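Local coordinates for protein LRA-12 (Uncultured bacterium, PDB 5AEB) that hydrolyses beta-lactam antibiotics, carbapenems among them, as a class B3 metallo-beta-lactamase with two zinc ions in its active site, at residues 83-89 with 225-229; 106-110 with 162-166. All coordinates share one frame; numbering follows the deposited sequence.

Contact 1 of 2, residues 83-89 with 225-229; sequences TQAHYDH and ASHAS. With ZN (zinc ion), chain C; ZN (zinc ion), chain D.
His89 and His227 approach one another obliquely and at about a right angle, their ring planes 89° apart and their centroids 4.7 Å from each other. What draws them together is a shared zinc ion: both present NE2 to it, and His227 NE2 sits 3.1 Å from His89 NE2 as a fellow ligand. CD2 of His227 lies in the plane of the His89 ring, at its edge. Asp88 OD2 completes the protein part of this shell. It comes to the edge of the His227 ring, 2.8 Å from NE2, with the carboxylate turned 36° from the ring plane. CG of Asp88 stands between its own backbone N and carbonyl carbon (chi1 56°), which directs OD2 to the metal.

These ligands illustrate how the metallo-beta-lactamase fold builds its site. The family's His-X-His-X-Asp-His signature follows a strand of one sheet, here as Gln84-Ala85-His86-Tyr87-Asp88-His89 with glutamine in the first position, while His227 arrives on a loop after a strand of the other sheet.

Gln84 OE1 binds the second zinc at 1.8 Å. ND1 of His86 and, from beyond the contact, His161 are its other protein ligands, and one water bridges the two metals. NE2 of Gln84, the other branch of the amide, donates to a second water, which is bound to the zinc of the Asp88 site.

Next to the His89 ring, Ser226 has CB 3.6 Å from His89 CE1. Its OG is hydrogen-bonded to Thr83 OG1 at 2.6 Å, joining the starts of the two loops. Farther out, Asp37 accepts a hydrogen bond from ND1 of His227, a second-shell contact that helps to fix the rotation of the ring.

Contact 2 of 2, residues 106-110 with 162-166; sequences ADEGD and TKGSC. With CO (cobalt (II) ion), chain G.
Asp110 and Thr162 cross at about a right angle, and the threonine hydroxyl donates to the carboxylate: Thr162 OG1 lies 2.7 Å from Asp110 OD2, on the syn lone pair. OD1 of the same carboxylate takes a second, weak bond from Gly164 N, bent to 139° at the hydrogen. One water gives hydrogen bonds to both Asp110 OD2 and Gly164 O; another donates to OD1 and accepts from Lys163 N. With the backbone N of Ala85 also donating to OD2, this buried carboxylate is gripped at both oxygens by protein and water, a setting that would be expected to favour its ionised form.

Around that polar centre the two backbones lie almost against each other. Gly109 and Gly164 bring their CA atoms to 3.7 Å, with no side chain on either to hold them apart. Gly109 O rests 3.5 Å from CB of Lys163, whose amine runs off to the carbonyl of Ser200. From the other flank, Asp107 lays CB 3.0 Å from Gly164 O.

Each segment is braced from within. CG of Asp107 lies anti to its backbone N (chi1 -173°), and OD1 uses its anti lone pair to accept from Gly109 N at 2.9 Å, an Asx turn that shapes the chain as it leaves strand 103-107. Across the contact, Thr162 to Ser165 form a type I beta turn, its opening secured by a nearly straight bond, 166° at the hydrogen, from Thr162 N to Ser165 OG. Glu108 points away and binds a cobalt ion together with His141, well apart from this packing. The Asp110-Thr162 pair is consistent with a second-shell role beside the zinc site of the metallo-beta-lactamase fold: the turn directly after the zinc ligand His161 is anchored to the turn that follows strand 103-107 of the other sheet.

How the contacts relate
Contact 1 makes the zinc shell itself, and contact 2 lies behind it. Contact 1 is near the centre of the chain and contact 2 farther out, their centres 12 Å apart; both are largely buried, though contact 2 has partly exposed residues at its margin. Each pairs a loop leaving the seven-stranded sheet with a loop attached to the five-stranded one. Contact 1 is held chiefly by metal coordination, contact 2 by a carboxylate, backbone amides and close glycines. They meet directly: Thr83 O probably accepts from Cys166 N, and CG2 of Thr162 packs on the His86 ring. Along the chain, 106-110 with 162-166 is nested within the loop closed by 83-89 with 225-229.

Contact 1 of 2, residues 83-89 with 225-229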
loop_
_atom_site.group_PDB
_atom_site.type_symbol
_atom_site.label_atom_id
_atom_site.label_comp_id
_atom_site.label_asym_id
_atom_site.label_seq_id
_atom_site.Cartn_x
_atom_site.Cartn_y
_atom_site.Cartn_z
ATOM N N THR A 83 3.239 -0.850 -0.220
ATOM C CA THR A 83 2.726 -2.160 -0.615
ATOM C C THR A 83 3.123 -2.587 -2.045
ATOM O O THR A 83 2.827 -3.728 -2.466
ATOM C CB THR A 83 1.207 -2.160 -0.497
ATOM O OG1 THR A 83 0.698 -1.032 -1.231
ATOM C CG2 THR A 83 0.809 -2.023 1.007
ATOM N N GLN A 84 3.809 -1.707 -2.781
ATOM C CA GLN A 84 3.741 -1.790 -4.222
ATOM C C GLN A 84 4.629 -0.729 -4.858
ATOM O O GLN A 84 4.341 0.460 -4.690
ATOM C CB GLN A 84 2.279 -1.372 -4.595
ATOM C CG GLN A 84 1.648 -2.191 -5.622
ATOM C CD GLN A 84 0.475 -1.497 -6.233
ATOM O OE1 GLN A 84 0.627 -0.830 -7.287
ATOM N NE2 GLN A 84 -0.737 -1.667 -5.605
ATOM N N ALA A 85 5.588 -1.113 -5.701
ATOM C CA ALA A 85 6.419 -0.077 -6.332
ATOM C C ALA A 85 5.868 0.441 -7.671
ATOM O O ALA A 85 6.423 0.171 -8.742
ATOM C CB ALA A 85 7.862 -0.547 -6.479
ATOM N N HIS A 86 4.747 1.154 -7.606
ATOM C CA HIS A 86 4.177 1.818 -8.761
ATOM C C HIS A 86 4.040 3.259 -8.423
ATOM O O HIS A 86 3.854 3.599 -7.267
ATOM C CB HIS A 86 2.792 1.277 -9.119
ATOM C CG HIS A 86 2.809 0.020 -9.956
ATOM N ND1 HIS A 86 1.745 -0.817 -10.029
ATOM C CD2 HIS A 86 3.804 -0.535 -10.760
ATOM C CE1 HIS A 86 2.064 -1.858 -10.829
ATOM N NE2 HIS A 86 3.315 -1.668 -11.293
ATOM N N TYR A 87 4.054 4.099 -9.458
ATOM C CA TYR A 87 4.060 5.555 -9.291
ATOM C C TYR A 87 2.851 6.101 -8.548
ATOM O O TYR A 87 2.956 7.159 -7.934
ATOM C CB TYR A 87 4.204 6.276 -10.644
ATOM C CG TYR A 87 2.954 6.260 -11.500
ATOM C CD1 TYR A 87 2.667 5.175 -12.333
ATOM C CD2 TYR A 87 2.036 7.314 -11.451
ATOM C CE1 TYR A 87 1.513 5.148 -13.115
ATOM C CE2 TYR A 87 0.882 7.304 -12.229
ATOM C CZ TYR A 87 0.621 6.229 -13.061
ATOM O OH TYR A 87 -0.546 6.221 -13.834
ATOM N N ASP A 88 1.721 5.398 -8.620
ATOM C CA ASP A 88 0.509 5.804 -7.889
ATOM C C ASP A 88 0.604 5.557 -6.354
ATOM O O ASP A 88 -0.220 6.059 -5.601
ATOM C CB ASP A 88 -0.820 5.223 -8.510
ATOM C CG ASP A 88 -0.835 3.698 -8.627
ATOM O OD1 ASP A 88 0.246 3.104 -8.980
ATOM O OD2 ASP A 88 -1.924 3.077 -8.370
ATOM N N HIS A 89 1.636 4.832 -5.911
ATOM C CA HIS A 89 1.872 4.605 -4.479
ATOM C C HIS A 89 3.224 5.015 -3.983
ATOM O O HIS A 89 3.484 4.921 -2.771
ATOM C CB HIS A 89 1.594 3.153 -4.127
ATOM C CG HIS A 89 0.318 2.637 -4.746
ATOM N ND1 HIS A 89 -0.878 2.887 -4.219
ATOM C CD2 HIS A 89 0.096 1.920 -5.922
ATOM C CE1 HIS A 89 -1.833 2.329 -4.999
ATOM N NE2 HIS A 89 -1.230 1.750 -6.050
ATOM N N ALA A 225 -6.827 -1.621 1.651
ATOM C CA ALA A 225 -6.094 -1.922 0.421
ATOM C C ALA A 225 -5.342 -0.702 -0.107
ATOM O O ALA A 225 -5.401 0.370 0.495
ATOM C CB ALA A 225 -7.031 -2.530 -0.630
ATOM N N SER A 226 -4.610 -0.876 -1.202
ATOM C CA SER A 226 -3.824 0.196 -1.780
ATOM C C SER A 226 -4.687 1.284 -2.460
ATOM O O SER A 226 -4.279 2.431 -2.544
ATOM C CB SER A 226 -2.813 -0.382 -2.761
ATOM O OG SER A 226 -1.756 -1.041 -2.024
ATOM N N HIS A 227 -5.870 0.910 -2.930
ATOM C CA HIS A 227 -6.833 1.877 -3.491
ATOM C C HIS A 227 -8.093 1.858 -2.666
ATOM O O HIS A 227 -8.572 0.780 -2.312
ATOM C CB HIS A 227 -7.155 1.549 -4.960
ATOM C CG HIS A 227 -6.020 1.854 -5.914
ATOM N ND1 HIS A 227 -5.988 2.969 -6.681
ATOM C CD2 HIS A 227 -4.873 1.134 -6.224
ATOM C CE1 HIS A 227 -4.825 2.985 -7.391
ATOM N NE2 HIS A 227 -4.162 1.853 -7.129
ATOM N N ALA A 228 -8.675 3.035 -2.390
ATOM C CA ALA A 228 -9.883 3.098 -1.579
ATOM C C ALA A 228 -10.983 2.234 -2.202
ATOM O O ALA A 228 -11.675 1.497 -1.498
ATOM C CB ALA A 228 -10.350 4.526 -1.381
ATOM N N SER A 229 -11.102 2.287 -3.524
ATOM C CA SER A 229 -12.165 1.582 -4.193
ATOM C C SER A 229 -12.044 0.077 -3.961
ATOM O O SER A 229 -13.061 -0.594 -3.896
ATOM C CB SER A 229 -12.217 1.919 -5.690
ATOM O OG SER A 229 -10.998 1.552 -6.322
HETATM ZN ZN ZN C . -2.269 1.304 -7.618
HETATM ZN ZN ZN D . 0.123 -0.989 -9.018
HETATM O O HOH W 1 -2.792 -0.497 -7.819
HETATM O O HOH W 2 -1.005 0.498 -8.828
#

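Contact 2 of 2, residues 106-110 with 162-166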
loop_
_atom_site.group_PDB
_atom_site.type_symbol
_atom_site.label_atom_id
_atom_site.label_comp_id
_atom_site.label_asym_id
_atom_site.label_seq_id
_atom_site.Cartn_x
_atom_site.Cartn_y
_atom_site.Cartn_z
ATOM N N ALA A 106 11.589 -1.768 2.326
ATOM C CA ALA A 106 10.904 -2.265 1.140
ATOM C C ALA A 106 11.108 -3.753 0.896
ATOM O O ALA A 106 12.186 -4.307 1.164
ATOM C CB ALA A 106 11.310 -1.445 -0.091
ATOM N N ASP A 107 10.050 -4.399 0.398
ATOM C CA ASP A 107 10.137 -5.774 -0.065
ATOM C C ASP A 107 11.303 -5.822 -1.064
ATOM O O ASP A 107 11.334 -5.071 -2.049
ATOM C CB ASP A 107 8.820 -6.185 -0.707
ATOM C CG ASP A 107 8.751 -7.662 -1.066
ATOM O OD1 ASP A 107 9.688 -8.176 -1.757
ATOM O OD2 ASP A 107 7.735 -8.301 -0.705
ATOM N N GLU A 108 12.276 -6.679 -0.777
ATOM C CA GLU A 108 13.410 -6.881 -1.668
ATOM C C GLU A 108 13.021 -6.995 -3.154
ATOM O O GLU A 108 13.725 -6.477 -4.000
ATOM C CB GLU A 108 14.182 -8.125 -1.272
ATOM C CG GLU A 108 15.653 -8.081 -1.676
ATOM C CD GLU A 108 16.460 -9.167 -0.971
ATOM O OE1 GLU A 108 15.972 -10.302 -0.805
ATOM O OE2 GLU A 108 17.586 -8.922 -0.569
ATOM N N GLY A 109 11.917 -7.683 -3.472
ATOM C CA GLY A 109 11.496 -7.838 -4.879
ATOM C C GLY A 109 11.325 -6.522 -5.644
ATOM O O GLY A 109 11.357 -6.509 -6.849
ATOM N N ASP A 110 11.115 -5.404 -4.947
ATOM C CA ASP A 110 10.864 -4.140 -5.616
ATOM C C ASP A 110 12.031 -3.160 -5.463
ATOM O O ASP A 110 11.957 -2.029 -5.962
ATOM C CB ASP A 110 9.585 -3.502 -5.086
ATOM C CG ASP A 110 8.327 -3.917 -5.868
ATOM O OD1 ASP A 110 8.424 -4.542 -6.960
ATOM O OD2 ASP A 110 7.223 -3.597 -5.374
ATOM N N THR A 162 3.421 -6.465 -8.476
ATOM C CA THR A 162 4.802 -6.113 -8.732
ATOM C C THR A 162 5.637 -7.304 -8.272
ATOM O O THR A 162 5.126 -8.221 -7.603
ATOM C CB THR A 162 5.266 -4.762 -8.089
ATOM O OG1 THR A 162 5.237 -4.841 -6.651
ATOM C CG2 THR A 162 4.416 -3.634 -8.537
ATOM N N LYS A 163 6.909 -7.323 -8.651
ATOM C CA LYS A 163 7.778 -8.421 -8.216
ATOM C C LYS A 163 7.932 -8.427 -6.672
ATOM O O LYS A 163 8.228 -9.464 -6.099
ATOM C CB LYS A 163 9.143 -8.334 -8.892
ATOM C CG LYS A 163 9.074 -8.351 -10.409
ATOM C CD LYS A 163 10.473 -8.431 -11.012
ATOM C CE LYS A 163 10.416 -8.187 -12.522
ATOM N NZ LYS A 163 11.372 -9.091 -13.228
ATOM N N GLY A 164 7.769 -7.266 -6.028
ATOM C CA GLY A 164 7.880 -7.173 -4.578
ATOM C C GLY A 164 6.628 -6.645 -3.890
ATOM O O GLY A 164 6.706 -6.129 -2.780
ATOM N N SER A 165 5.469 -6.730 -4.523
ATOM C CA SER A 165 4.289 -6.215 -3.837
ATOM C C SER A 165 4.024 -7.050 -2.569
ATOM O O SER A 165 4.389 -8.248 -2.484
ATOM C CB SER A 165 3.061 -6.064 -4.754
ATOM O OG SER A 165 2.921 -7.132 -5.670
ATOM N N CYS A 166 3.411 -6.406 -1.579
ATOM C CA CYS A 166 3.370 -6.981 -0.236
ATOM C C CYS A 166 2.233 -6.398 0.581
ATOM O O CYS A 166 1.689 -5.343 0.262
ATOM C CB CYS A 166 4.713 -6.727 0.486
ATOM S SG CYS A 166 5.071 -4.957 0.644
HETATM CO CO CO G . 17.587 -10.076 0.971
HETATM O O HOH W 3 6.907 -3.198 -2.730
HETATM O O HOH W 4 8.312 -4.875 -9.779
#